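Local coordinates for electron transfer flavoprotein, beta subunit (Thermotoga maritima, PDB 7KOE) that binds flavin-adenine dinucleotide and probably transfers electrons as the beta subunit of an electron transfer flavoprotein, at residues D90-F100 / Y216-L226. Sequence-based numbering, arbitrary orientation.
Sequences DEAVHLSDRTF and YEPIVWTHKDL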
loop_
_atom_site.group_PDB
_atom_site.type_symbol
_atom_site.label_atom_id
_atom_site.label_comp_id
_atom_site.label_asym_id
_atom_site.label_seq_id
_atom_site.Cartn_x
_atom_site.Cartn_y
_atom_site.Cartn_z
ATOM N N ASP A 90 2.249 41.331 -33.946
ATOM C CA ASP A 90 3.433 42.090 -33.560
ATOM C C ASP A 90 3.993 41.630 -32.223
ATOM O O ASP A 90 5.118 41.127 -32.151
ATOM C CB ASP A 90 3.124 43.587 -33.515
ATOM C CG ASP A 90 3.187 44.231 -34.878
ATOM O OD1 ASP A 90 3.976 43.756 -35.720
ATOM O OD2 ASP A 90 2.460 45.215 -35.111
ATOM N N GLU A 91 3.229 41.792 -31.151
ATOM C CA GLU A 91 3.758 41.564 -29.820
ATOM C C GLU A 91 2.824 40.677 -29.018
ATOM O O GLU A 91 1.620 40.623 -29.261
ATOM C CB GLU A 91 3.985 42.878 -29.069
ATOM C CG GLU A 91 5.063 43.761 -29.660
ATOM C CD GLU A 91 6.448 43.179 -29.495
ATOM O OE1 GLU A 91 6.739 42.636 -28.409
ATOM O OE2 GLU A 91 7.246 43.263 -30.450
ATOM N N ALA A 92 3.407 39.979 -28.054
ATOM C CA ALA A 92 2.664 39.202 -27.080
ATOM C C ALA A 92 2.983 39.722 -25.691
ATOM O O ALA A 92 4.097 40.176 -25.424
ATOM C CB ALA A 92 2.993 37.715 -27.165
ATOM N N VAL A 93 1.995 39.663 -24.809
ATOM C CA VAL A 93 2.106 40.215 -23.467
ATOM C C VAL A 93 1.587 39.174 -22.490
ATOM O O VAL A 93 0.470 38.673 -22.646
ATOM C CB VAL A 93 1.328 41.538 -23.336
ATOM C CG1 VAL A 93 1.024 41.848 -21.895
ATOM C CG2 VAL A 93 2.110 42.673 -23.957
ATOM N N HIS A 94 2.398 38.834 -21.501
ATOM C CA HIS A 94 2.022 37.856 -20.498
ATOM C C HIS A 94 1.785 38.552 -19.169
ATOM O O HIS A 94 2.622 39.334 -18.715
ATOM C CB HIS A 94 3.100 36.788 -20.351
ATOM C CG HIS A 94 2.602 35.516 -19.752
ATOM N ND1 HIS A 94 3.437 34.472 -19.424
ATOM C CD2 HIS A 94 1.354 35.121 -19.412
ATOM C CE1 HIS A 94 2.725 33.488 -18.911
ATOM N NE2 HIS A 94 1.457 33.856 -18.892
ATOM N N LEU A 95 0.644 38.276 -18.556
ATOM C CA LEU A 95 0.353 38.715 -17.199
ATOM C C LEU A 95 0.542 37.488 -16.319
ATOM O O LEU A 95 -0.415 36.792 -15.984
ATOM C CB LEU A 95 -1.051 39.286 -17.086
ATOM C CG LEU A 95 -1.481 40.257 -18.182
ATOM C CD1 LEU A 95 -2.936 40.600 -18.006
ATOM C CD2 LEU A 95 -0.629 41.508 -18.156
ATOM N N SER A 96 1.789 37.222 -15.948
ATOM C CA SER A 96 2.144 36.007 -15.230
ATOM C C SER A 96 2.515 36.359 -13.801
ATOM O O SER A 96 3.546 36.999 -13.564
ATOM C CB SER A 96 3.299 35.273 -15.911
ATOM O OG SER A 96 3.637 34.103 -15.185
ATOM N N ASP A 97 1.678 35.924 -12.866
ATOM C CA ASP A 97 1.858 36.115 -11.437
ATOM C C ASP A 97 0.849 35.212 -10.749
ATOM O O ASP A 97 -0.275 35.045 -11.229
ATOM C CB ASP A 97 1.639 37.572 -11.027
ATOM C CG ASP A 97 2.307 37.915 -9.722
ATOM O OD1 ASP A 97 2.913 37.013 -9.107
ATOM O OD2 ASP A 97 2.229 39.090 -9.306
ATOM N N ARG A 98 1.248 34.632 -9.614
ATOM C CA ARG A 98 0.270 33.873 -8.843
ATOM C C ARG A 98 -0.496 34.762 -7.879
ATOM O O ARG A 98 -1.308 34.260 -7.097
ATOM C CB ARG A 98 0.933 32.717 -8.099
ATOM C CG ARG A 98 1.987 33.114 -7.099
ATOM C CD ARG A 98 2.518 31.875 -6.402
ATOM N NE ARG A 98 3.062 30.908 -7.354
ATOM C CZ ARG A 98 4.313 30.912 -7.802
ATOM N NH1 ARG A 98 4.710 29.987 -8.665
ATOM N NH2 ARG A 98 5.168 31.840 -7.390
ATOM N N THR A 99 -0.259 36.073 -7.936
ATOM C CA THR A 99 -1.239 37.046 -7.485
ATOM C C THR A 99 -2.528 36.945 -8.291
ATOM O O THR A 99 -3.607 37.185 -7.743
ATOM C CB THR A 99 -0.641 38.451 -7.598
ATOM O OG1 THR A 99 0.683 38.447 -7.052
ATOM C CG2 THR A 99 -1.469 39.470 -6.853
ATOM N N PHE A 100 -2.442 36.555 -9.567
ATOM C CA PHE A 100 -3.600 36.425 -10.438
ATOM C C PHE A 100 -4.197 35.026 -10.446
ATOM O O PHE A 100 -5.116 34.774 -11.228
ATOM C CB PHE A 100 -3.238 36.793 -11.887
ATOM C CG PHE A 100 -2.537 38.114 -12.039
ATOM C CD1 PHE A 100 -2.884 39.210 -11.270
ATOM C CD2 PHE A 100 -1.534 38.259 -12.978
ATOM C CE1 PHE A 100 -2.229 40.411 -11.422
ATOM C CE2 PHE A 100 -0.881 39.460 -13.137
ATOM C CZ PHE A 100 -1.229 40.535 -12.360
ATOM N N TYR A 216 10.641 33.828 -29.874
ATOM C CA TYR A 216 10.003 35.030 -29.368
ATOM C C TYR A 216 9.737 34.864 -27.884
ATOM O O TYR A 216 9.313 33.796 -27.437
ATOM C CB TYR A 216 8.688 35.330 -30.086
ATOM C CG TYR A 216 8.067 36.628 -29.648
ATOM C CD1 TYR A 216 8.615 37.841 -30.038
ATOM C CD2 TYR A 216 6.945 36.644 -28.833
ATOM C CE1 TYR A 216 8.061 39.030 -29.632
ATOM C CE2 TYR A 216 6.389 37.827 -28.421
ATOM C CZ TYR A 216 6.950 39.014 -28.825
ATOM O OH TYR A 216 6.400 40.198 -28.414
ATOM N N GLU A 217 9.983 35.927 -27.125
ATOM C CA GLU A 217 9.711 35.930 -25.699
ATOM C C GLU A 217 8.629 36.950 -25.398
ATOM O O GLU A 217 8.846 38.152 -25.619
ATOM C CB GLU A 217 10.976 36.245 -24.911
ATOM C CG GLU A 217 11.919 35.067 -24.793
ATOM C CD GLU A 217 11.385 33.992 -23.875
ATOM O OE1 GLU A 217 10.673 34.334 -22.909
ATOM O OE2 GLU A 217 11.674 32.804 -24.122
ATOM N N PRO A 218 7.458 36.523 -24.929
ATOM C CA PRO A 218 6.401 37.479 -24.595
ATOM C C PRO A 218 6.766 38.337 -23.397
ATOM O O PRO A 218 7.460 37.901 -22.477
ATOM C CB PRO A 218 5.200 36.580 -24.287
ATOM C CG PRO A 218 5.784 35.261 -23.968
ATOM C CD PRO A 218 6.988 35.135 -24.827
ATOM N N ILE A 219 6.292 39.579 -23.430
ATOM C CA ILE A 219 6.587 40.559 -22.390
ATOM C C ILE A 219 5.828 40.159 -21.131
ATOM O O ILE A 219 4.597 40.231 -21.093
ATOM C CB ILE A 219 6.208 41.972 -22.837
ATOM C CG1 ILE A 219 6.751 42.242 -24.236
ATOM C CG2 ILE A 219 6.750 42.992 -21.869
ATOM C CD1 ILE A 219 6.121 43.431 -24.902
ATOM N N VAL A 220 6.548 39.737 -20.102
ATOM C CA VAL A 220 5.928 39.284 -18.864
ATOM C C VAL A 220 5.756 40.470 -17.928
ATOM O O VAL A 220 6.712 41.207 -17.662
ATOM C CB VAL A 220 6.759 38.177 -18.203
ATOM C CG1 VAL A 220 5.987 37.558 -17.060
ATOM C CG2 VAL A 220 7.122 37.124 -19.220
ATOM N N TRP A 221 4.539 40.650 -17.422
ATOM C CA TRP A 221 4.216 41.716 -16.483
ATOM C C TRP A 221 3.601 41.099 -15.238
ATOM O O TRP A 221 2.602 40.377 -15.327
ATOM C CB TRP A 221 3.256 42.727 -17.107
ATOM C CG TRP A 221 3.897 43.619 -18.104
ATOM C CD1 TRP A 221 5.216 43.926 -18.198
ATOM C CD2 TRP A 221 3.244 44.325 -19.159
ATOM N NE1 TRP A 221 5.430 44.781 -19.248
ATOM C CE2 TRP A 221 4.231 45.041 -19.855
ATOM C CE3 TRP A 221 1.919 44.423 -19.582
ATOM C CZ2 TRP A 221 3.936 45.841 -20.952
ATOM C CZ3 TRP A 221 1.629 45.214 -20.668
ATOM C CH2 TRP A 221 2.630 45.913 -21.342
ATOM N N THR A 222 4.199 41.373 -14.084
ATOM C CA THR A 222 3.673 40.909 -12.813
ATOM C C THR A 222 2.655 41.914 -12.281
ATOM O O THR A 222 2.271 42.866 -12.963
ATOM C CB THR A 222 4.808 40.684 -11.817
ATOM O OG1 THR A 222 5.665 41.831 -11.808
ATOM C CG2 THR A 222 5.617 39.459 -12.198
ATOM N N HIS A 223 2.206 41.706 -11.044
ATOM C CA HIS A 223 1.249 42.629 -10.451
ATOM C C HIS A 223 1.896 43.934 -10.007
ATOM O O HIS A 223 1.190 44.932 -9.838
ATOM C CB HIS A 223 0.534 41.965 -9.271
ATOM C CG HIS A 223 1.321 41.969 -8.001
ATOM N ND1 HIS A 223 2.321 41.058 -7.742
ATOM C CD2 HIS A 223 1.246 42.766 -6.910
ATOM C CE1 HIS A 223 2.833 41.297 -6.548
ATOM N NE2 HIS A 223 2.199 42.328 -6.022
ATOM N N LYS A 224 3.215 43.951 -9.818
ATOM C CA LYS A 224 3.918 45.203 -9.578
ATOM C C LYS A 224 4.087 46.000 -10.865
ATOM O O LYS A 224 4.102 47.236 -10.830
ATOM C CB LYS A 224 5.276 44.911 -8.928
ATOM C CG LYS A 224 6.112 46.135 -8.580
ATOM C CD LYS A 224 5.443 46.974 -7.504
ATOM C CE LYS A 224 6.327 48.134 -7.081
ATOM N NZ LYS A 224 6.500 49.117 -8.185
ATOM N N ASP A 225 4.176 45.310 -12.006
ATOM C CA ASP A 225 4.365 45.984 -13.286
ATOM C C ASP A 225 3.138 46.784 -13.699
ATOM O O ASP A 225 3.271 47.827 -14.345
ATOM C CB ASP A 225 4.703 44.959 -14.367
ATOM C CG ASP A 225 6.044 44.303 -14.147
ATOM O OD1 ASP A 225 7.074 44.990 -14.302
ATOM O OD2 ASP A 225 6.070 43.100 -13.816
ATOM N N LEU A 226 1.946 46.321 -13.337
ATOM C CA LEU A 226 0.722 46.980 -13.766
ATOM C C LEU A 226 0.288 48.095 -12.828
ATOM O O LEU A 226 -0.317 49.073 -13.280
ATOM C CB LEU A 226 -0.397 45.947 -13.904
ATOM C CG LEU A 226 -0.021 44.776 -14.809
ATOM C CD1 LEU A 226 -1.057 43.679 -14.746
ATOM C CD2 LEU A 226 0.151 45.261 -16.232
#
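The His223 imidazole carries the CG2 methyl of Thr99 over one face, 4.2 Å from the ring centroid, a CH-pi contact, while Asp97 OD2 lies at its edge, in plane. Carboxylate and imidazole are only 25° apart, nearly coplanar, which suits the His-carboxylate hydrogen bond from His223 ND1 to Asp97 OD2. Asp97 OD2 also accepts His223 N at 3.1 Å, on its anti side and 27° out of the carboxylate plane, so ring and backbone of one residue are gripped together. With chi1 at 81°, His223 CG sits between its backbone N and carbonyl carbon, and the imidazole folds back towards the acceptor. Were Asp97 an alanine, ND1 and the backbone N of His223 would probably lose their shared acceptor, and the ring would be freer to turn. The Trp221 indole takes Val93 CG2 over one face and Leu95 CD2 at its edge, and Val93 CG1 approaches Trp221 CE3 at 3.6 Å. At the other end, the Tyr216 ring has Ala92 CB at its edge and Glu91 OE1 in its plane; Tyr216 OH donates to OE1 and receives Ala92 N at 3.0 Å, serving both side chain and backbone. Between these ends the backbones pair in parallel: Ile219 N donates to Ala92 O at 3.0 Å, His94 N to Ile219 O, and Trp221 N to His94 O at 2.7 Å. Thr222 occupies the N-cap position before helix 223-226, and its backbone N and OG1 both bond Asp225 OD2. Strand 91-95 also pairs with strand 66-72, and Leu95 reaches helix 105-119, its side chain about 6 Å from bound FAD. Short strand 219-220 thus extends the parallel part of the sheet, consistent with the Rossmann-like alpha/beta fold of the HUP clan, next to the FAD pocket.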